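Local atomic coordinates of phosphoenolpyruvate-protein phosphotransferase (Acinetobacter sp., PDB entry 3CI6), a protein that probably catalyses phosphoryl transfer from phosphoenolpyruvate to a histidine of its protein substrate, and is represented here by its GAF domain. Residues G159-A162 with H163-V167; P121-R125 with R126-G130. All blocks are in the same frame, centred on the assembly; numbering follows the deposited sequence. Where two conformers were deposited one is given.

From the N terminus, contact 2 comes first: strand 116-124 turns back as strand 127-136 through a two-residue loop, which 121-125 and 126-130 close into a beta hairpin. Contact 1 follows in series, neither nested in the hairpin nor crossing it; 159-162 and 163-167 are successive turns of the closing helix 144-167 and enclose no loop beyond the helical turns themselves. In the GAF fold this helix packs on the antiparallel sheet, and the contacts meet there: Ala162 CB lies 3.5 Å from Tyr124 CD2, and Ile161 CG2 is 3.9 Å from Met129 CB. Both contacts also reach the second subunit, so helix and hairpin together contribute to the dimer interface.

Contact 1: residues G159-A162 with H163-V167; sequences GVIA and HAHAV. With P4G (1-ethoxy-2-(2-ethoxyethoxy)ethane), chain F.
The imidazole of His165 carries the ether oxygen O4 of the bound 1-ethoxy-2-(2-ethoxyethoxy)ethane over the centre of one face, 3.7 Å above its plane, while Ala162 CA lies at its edge. This is i to i+4 packing in the last turns of helix 144-167 of the GAF domain. With chi1 at -76°, CG sits beside the backbone N and the ring runs alongside Ile161, both side chains pointing the same way; Ile161 CG2 is 3.7 Å from His165 CD2. The oxygen of Ile161 reaches the ring obliquely and also accepts the backbone N-H of His165, a nearly straight 3.0 Å bond from N to O. Three more i to i+4 backbone bonds cross here, from His163 to Gly159, Ala164 to Val160 and Ala166 to Ala162. On a different side of the helix, the His163 ring has Val167 CG2 over its rim and meets Tyr124 of the second subunit edge-to-face. Ile161 and Ala164 both rest on Leu25 of helix 25-40, another residue of the ligand pocket. Ala164 supplies this helix's other contribution to that pocket, its CB 3.8 Å from the ligand carbon C7.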
loop_
_atom_site.group_PDB
_atom_site.type_symbol
_atom_site.label_atom_id
_atom_site.label_comp_id
_atom_site.label_asym_id
_atom_site.label_seq_id
_atom_site.Cartn_x
_atom_site.Cartn_y
_atom_site.Cartn_z
ATOM N N GLY B 159 -6.192 1.562 2.010
ATOM C CA GLY B 159 -6.671 1.006 3.265
ATOM C C GLY B 159 -6.714 1.978 4.407
ATOM O O GLY B 159 -7.593 1.876 5.238
ATOM N N VAL B 160 -5.786 2.927 4.447
ATOM C CA VAL B 160 -5.855 4.017 5.414
ATOM C C VAL B 160 -7.183 4.772 5.210
ATOM O O VAL B 160 -7.882 5.109 6.173
ATOM C CB VAL B 160 -4.676 4.975 5.240
ATOM C CG1 VAL B 160 -4.803 6.103 6.232
ATOM C CG2 VAL B 160 -3.317 4.263 5.473
ATOM N N ILE B 161 -7.523 5.058 3.956
ATOM C CA ILE B 161 -8.760 5.771 3.643
ATOM C C ILE B 161 -9.982 4.931 3.987
ATOM O O ILE B 161 -10.920 5.386 4.666
ATOM C CB ILE B 161 -8.774 6.199 2.184
ATOM C CG1 ILE B 161 -7.670 7.214 1.898
ATOM C CG2 ILE B 161 -10.131 6.807 1.804
ATOM C CD1 ILE B 161 -7.303 7.292 0.382
ATOM N N ALA B 162 -9.987 3.672 3.534
ATOM C CA ALA B 162 -11.095 2.770 3.893
ATOM C C ALA B 162 -11.303 2.670 5.428
ATOM O O ALA B 162 -12.420 2.756 5.940
ATOM C CB ALA B 162 -10.855 1.370 3.303
ATOM N N HIS B 163 -10.215 2.541 6.164
ATOM C CA HIS B 163 -10.283 2.471 7.608
ATOM C C HIS B 163 -10.895 3.765 8.177
ATOM O O HIS B 163 -11.761 3.696 9.042
ATOM C CB HIS B 163 -8.889 2.207 8.168
ATOM C CG HIS B 163 -8.869 2.164 9.661
ATOM N ND1 HIS B 163 -8.297 3.161 10.417
ATOM C CD2 HIS B 163 -9.383 1.266 10.542
ATOM C CE1 HIS B 163 -8.468 2.878 11.701
ATOM N NE2 HIS B 163 -9.096 1.726 11.802
ATOM N N ALA B 164 -10.469 4.891 7.642
ATOM C CA ALA B 164 -10.948 6.200 8.105
ATOM C C ALA B 164 -12.432 6.312 7.934
ATOM O O ALA B 164 -13.148 6.805 8.819
ATOM C CB ALA B 164 -10.215 7.331 7.326
ATOM N N HIS B 165 -12.926 5.858 6.788
ATOM C CA HIS B 165 -14.356 5.820 6.560
ATOM C C HIS B 165 -15.048 4.924 7.594
ATOM O O HIS B 165 -16.119 5.289 8.148
ATOM C CB HIS B 165 -14.725 5.283 5.175
ATOM C CG HIS B 165 -14.519 6.244 4.047
ATOM N ND1 HIS B 165 -15.447 7.221 3.739
ATOM C CD2 HIS B 165 -13.555 6.324 3.093
ATOM C CE1 HIS B 165 -15.042 7.878 2.662
ATOM N NE2 HIS B 165 -13.882 7.375 2.264
ATOM N N ALA B 166 -14.495 3.740 7.829
ATOM C CA ALA B 166 -15.148 2.752 8.654
ATOM C C ALA B 166 -15.194 3.138 10.119
ATOM O O ALA B 166 -16.047 2.637 10.831
ATOM C CB ALA B 166 -14.446 1.401 8.463
ATOM N N VAL B 167 -14.277 3.983 10.589
ATOM C CA VAL B 167 -14.245 4.406 11.971
ATOM C C VAL B 167 -14.646 5.881 12.128
ATOM O O VAL B 167 -14.578 6.422 13.231
ATOM C CB VAL B 167 -12.882 4.173 12.682
ATOM C CG1 VAL B 167 -12.476 2.707 12.622
ATOM C CG2 VAL B 167 -11.781 5.062 12.134
HETATM C C8 P4G F . -14.222 10.375 6.824
HETATM C C7 P4G F . -12.829 9.968 6.380
HETATM O O4 P4G F . -12.826 9.797 4.974
HETATM C C6 P4G F . -13.073 11.041 4.375
HETATM C C5 P4G F . -12.996 11.162 2.879
HETATM O O3 P4G F . -13.530 12.399 2.313
HETATM C C4 P4G F . -13.875 13.370 3.255
HETATM C C3 P4G F . -14.382 14.525 2.487
HETATM O O2 P4G F . -15.118 15.332 3.391
HETATM C C2 P4G F . -14.260 15.946 4.331
HETATM C C1 P4G F . -15.132 16.166 5.564
#

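Contact 2: residues P121-R125 with R126-G130; sequences PVMYR and RKVMG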
loop_
_atom_site.group_PDB
_atom_site.type_symbol
_atom_site.label_atom_id
_atom_site.label_comp_id
_atom_site.label_asym_id
_atom_site.label_seq_id
_atom_site.Cartn_x
_atom_site.Cartn_y
_atom_site.Cartn_z
ATOM N N PRO B 121 -5.595 6.125 -9.860
ATOM C CA PRO B 121 -6.755 5.862 -8.989
ATOM C C PRO B 121 -6.333 5.216 -7.681
ATOM O O PRO B 121 -5.421 4.382 -7.650
ATOM C CB PRO B 121 -7.551 4.885 -9.798
ATOM C CG PRO B 121 -6.548 4.185 -10.618
ATOM C CD PRO B 121 -5.489 5.155 -10.949
ATOM N N VAL B 122 -7.038 5.583 -6.606
ATOM C CA VAL B 122 -6.864 4.967 -5.278
ATOM C C VAL B 122 -8.062 4.035 -5.167
ATOM O O VAL B 122 -9.209 4.496 -5.123
ATOM C CB VAL B 122 -6.822 6.021 -4.152
ATOM C CG1 VAL B 122 -6.557 5.298 -2.855
ATOM C CG2 VAL B 122 -5.761 7.088 -4.420
HETATM N N MSE B 123 -7.772 2.732 -5.187
HETATM C CA MSE B 123 -8.781 1.661 -5.224
HETATM C C MSE B 123 -8.686 0.761 -3.993
HETATM O O MSE B 123 -7.604 0.294 -3.677
HETATM C CB MSE B 123 -8.542 0.777 -6.441
HETATM C CG MSE B 123 -8.512 1.490 -7.782
HETATM SE SE MSE B 123 -10.171 2.339 -8.320
HETATM C CE MSE B 123 -11.258 0.687 -8.259
ATOM N N TYR B 124 -9.817 0.501 -3.340
ATOM C CA TYR B 124 -9.892 -0.438 -2.235
ATOM C C TYR B 124 -11.070 -1.364 -2.459
ATOM O O TYR B 124 -12.172 -0.923 -2.627
ATOM C CB TYR B 124 -10.105 0.270 -0.902
ATOM C CG TYR B 124 -10.073 -0.645 0.261
ATOM C CD1 TYR B 124 -8.864 -1.061 0.827
ATOM C CD2 TYR B 124 -11.255 -1.121 0.818
ATOM C CE1 TYR B 124 -8.847 -1.917 1.896
ATOM C CE2 TYR B 124 -11.222 -1.992 1.887
ATOM C CZ TYR B 124 -10.028 -2.357 2.428
ATOM O OH TYR B 124 -10.055 -3.217 3.510
ATOM N N ARG B 125 -10.820 -2.665 -2.456
ATOM C CA ARG B 125 -11.888 -3.631 -2.612
ATOM C C ARG B 125 -12.802 -3.295 -3.781
ATOM O O ARG B 125 -14.053 -3.299 -3.651
ATOM C CB ARG B 125 -12.707 -3.724 -1.340
ATOM C CG ARG B 125 -13.557 -4.971 -1.349
ATOM C CD ARG B 125 -13.569 -5.787 -0.081
ATOM N NE ARG B 125 -12.271 -5.894 0.575
ATOM C CZ ARG B 125 -12.133 -6.013 1.899
ATOM N NH1 ARG B 125 -13.221 -6.078 2.682
ATOM N NH2 ARG B 125 -10.909 -6.080 2.441
ATOM N N ARG B 126 -12.164 -3.002 -4.921
ATOM C CA ARG B 126 -12.840 -2.653 -6.168
ATOM C C ARG B 126 -13.566 -1.309 -6.172
ATOM O O ARG B 126 -14.199 -0.983 -7.176
ATOM C CB ARG B 126 -13.798 -3.751 -6.629
ATOM C CG ARG B 126 -13.111 -5.124 -6.799
ATOM C CD ARG B 126 -14.066 -6.170 -7.251
ATOM N NE ARG B 126 -13.353 -7.411 -7.594
ATOM C CZ ARG B 126 -13.942 -8.454 -8.149
ATOM N NH1 ARG B 126 -15.234 -8.450 -8.377
ATOM N NH2 ARG B 126 -13.223 -9.499 -8.472
ATOM N N LYS B 127 -13.484 -0.533 -5.092
ATOM C CA LYS B 127 -14.152 0.765 -5.009
ATOM C C LYS B 127 -13.138 1.908 -5.117
ATOM O O LYS B 127 -12.057 1.848 -4.553
ATOM C CB LYS B 127 -14.884 0.886 -3.671
ATOM C CG LYS B 127 -15.680 2.149 -3.436
ATOM C CD LYS B 127 -16.434 2.039 -2.106
ATOM C CE LYS B 127 -17.188 3.302 -1.784
ATOM N NZ LYS B 127 -18.010 3.746 -2.923
ATOM N N VAL B 128 -13.491 2.960 -5.853
ATOM C CA VAL B 128 -12.630 4.134 -5.956
ATOM C C VAL B 128 -12.742 4.984 -4.702
ATOM O O VAL B 128 -13.844 5.381 -4.316
ATOM C CB VAL B 128 -13.010 4.997 -7.167
ATOM C CG1 VAL B 128 -12.253 6.295 -7.108
ATOM C CG2 VAL B 128 -12.660 4.248 -8.427
HETATM N N MSE B 129 -11.622 5.136 -4.018
HETATM C CA MSE B 129 -11.528 5.923 -2.820
HETATM C C MSE B 129 -11.088 7.355 -3.121
HETATM O O MSE B 129 -11.288 8.250 -2.315
HETATM C CB MSE B 129 -10.505 5.331 -1.838
HETATM C CG MSE B 129 -10.720 3.908 -1.316
HETATM SE SE MSE B 129 -12.119 3.861 -0.031
HETATM C CE MSE B 129 -13.134 3.326 -1.300
ATOM N N GLY B 130 -10.458 7.573 -4.276
ATOM C CA GLY B 130 -9.866 8.900 -4.573
ATOM C C GLY B 130 -8.981 8.818 -5.789
ATOM O O GLY B 130 -8.914 7.780 -6.435
#
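Complementary first torsions bring Tyr124 and Met129 together: Tyr124 has CG anti to its own N (chi1 -175°), whereas selenomethionine Met129 has CG beside its N (chi1 -60°), and Met129 CG packs 3.7 Å from Tyr124 CB. They belong to a beta hairpin closed by a type I' turn from Tyr124 to Lys127, with Arg125 and Arg126 at the corners, both in left-handed backbone conformations. Reciprocal bonds grip the turn, Lys127 N to Tyr124 O at 2.8 Å and Tyr124 N to Lys127 O at 2.9 Å. Further along, Met129 and Gly130 both face Val122 in a classic beta bulge. Val122 O takes the N-H of Met129 at 2.7 Å and, weakly, that of Gly130 at 3.4 Å from its N; the bulge thus loads one carbonyl with two donors. The side chains of Val122 and Met129 cross at about a right angle, CG1 of the valine meeting CB of Met129 at 4.1 Å. The face bearing Val122 and Tyr124 lies against helix 144-167, where Ser158 touches both. On the other face selenomethionine Met123 and Val128 form a non-hydrogen-bonded pair; the very short approach of the selenium to the valine is doubtful, since Met123 was modelled in two conformers. The charged ends lead outward from the turn: Lys127 NZ forms a salt bridge with Glu52, and Arg126 NE donates to the backbone O of Ser21 of the second subunit. Arg125 instead bends at chi2 and chi3, folding its guanidinium back beside the tyrosine ring, so that Tyr124 CE2 lies 4.0 Å above the guanidinium plane, offset toward its rim.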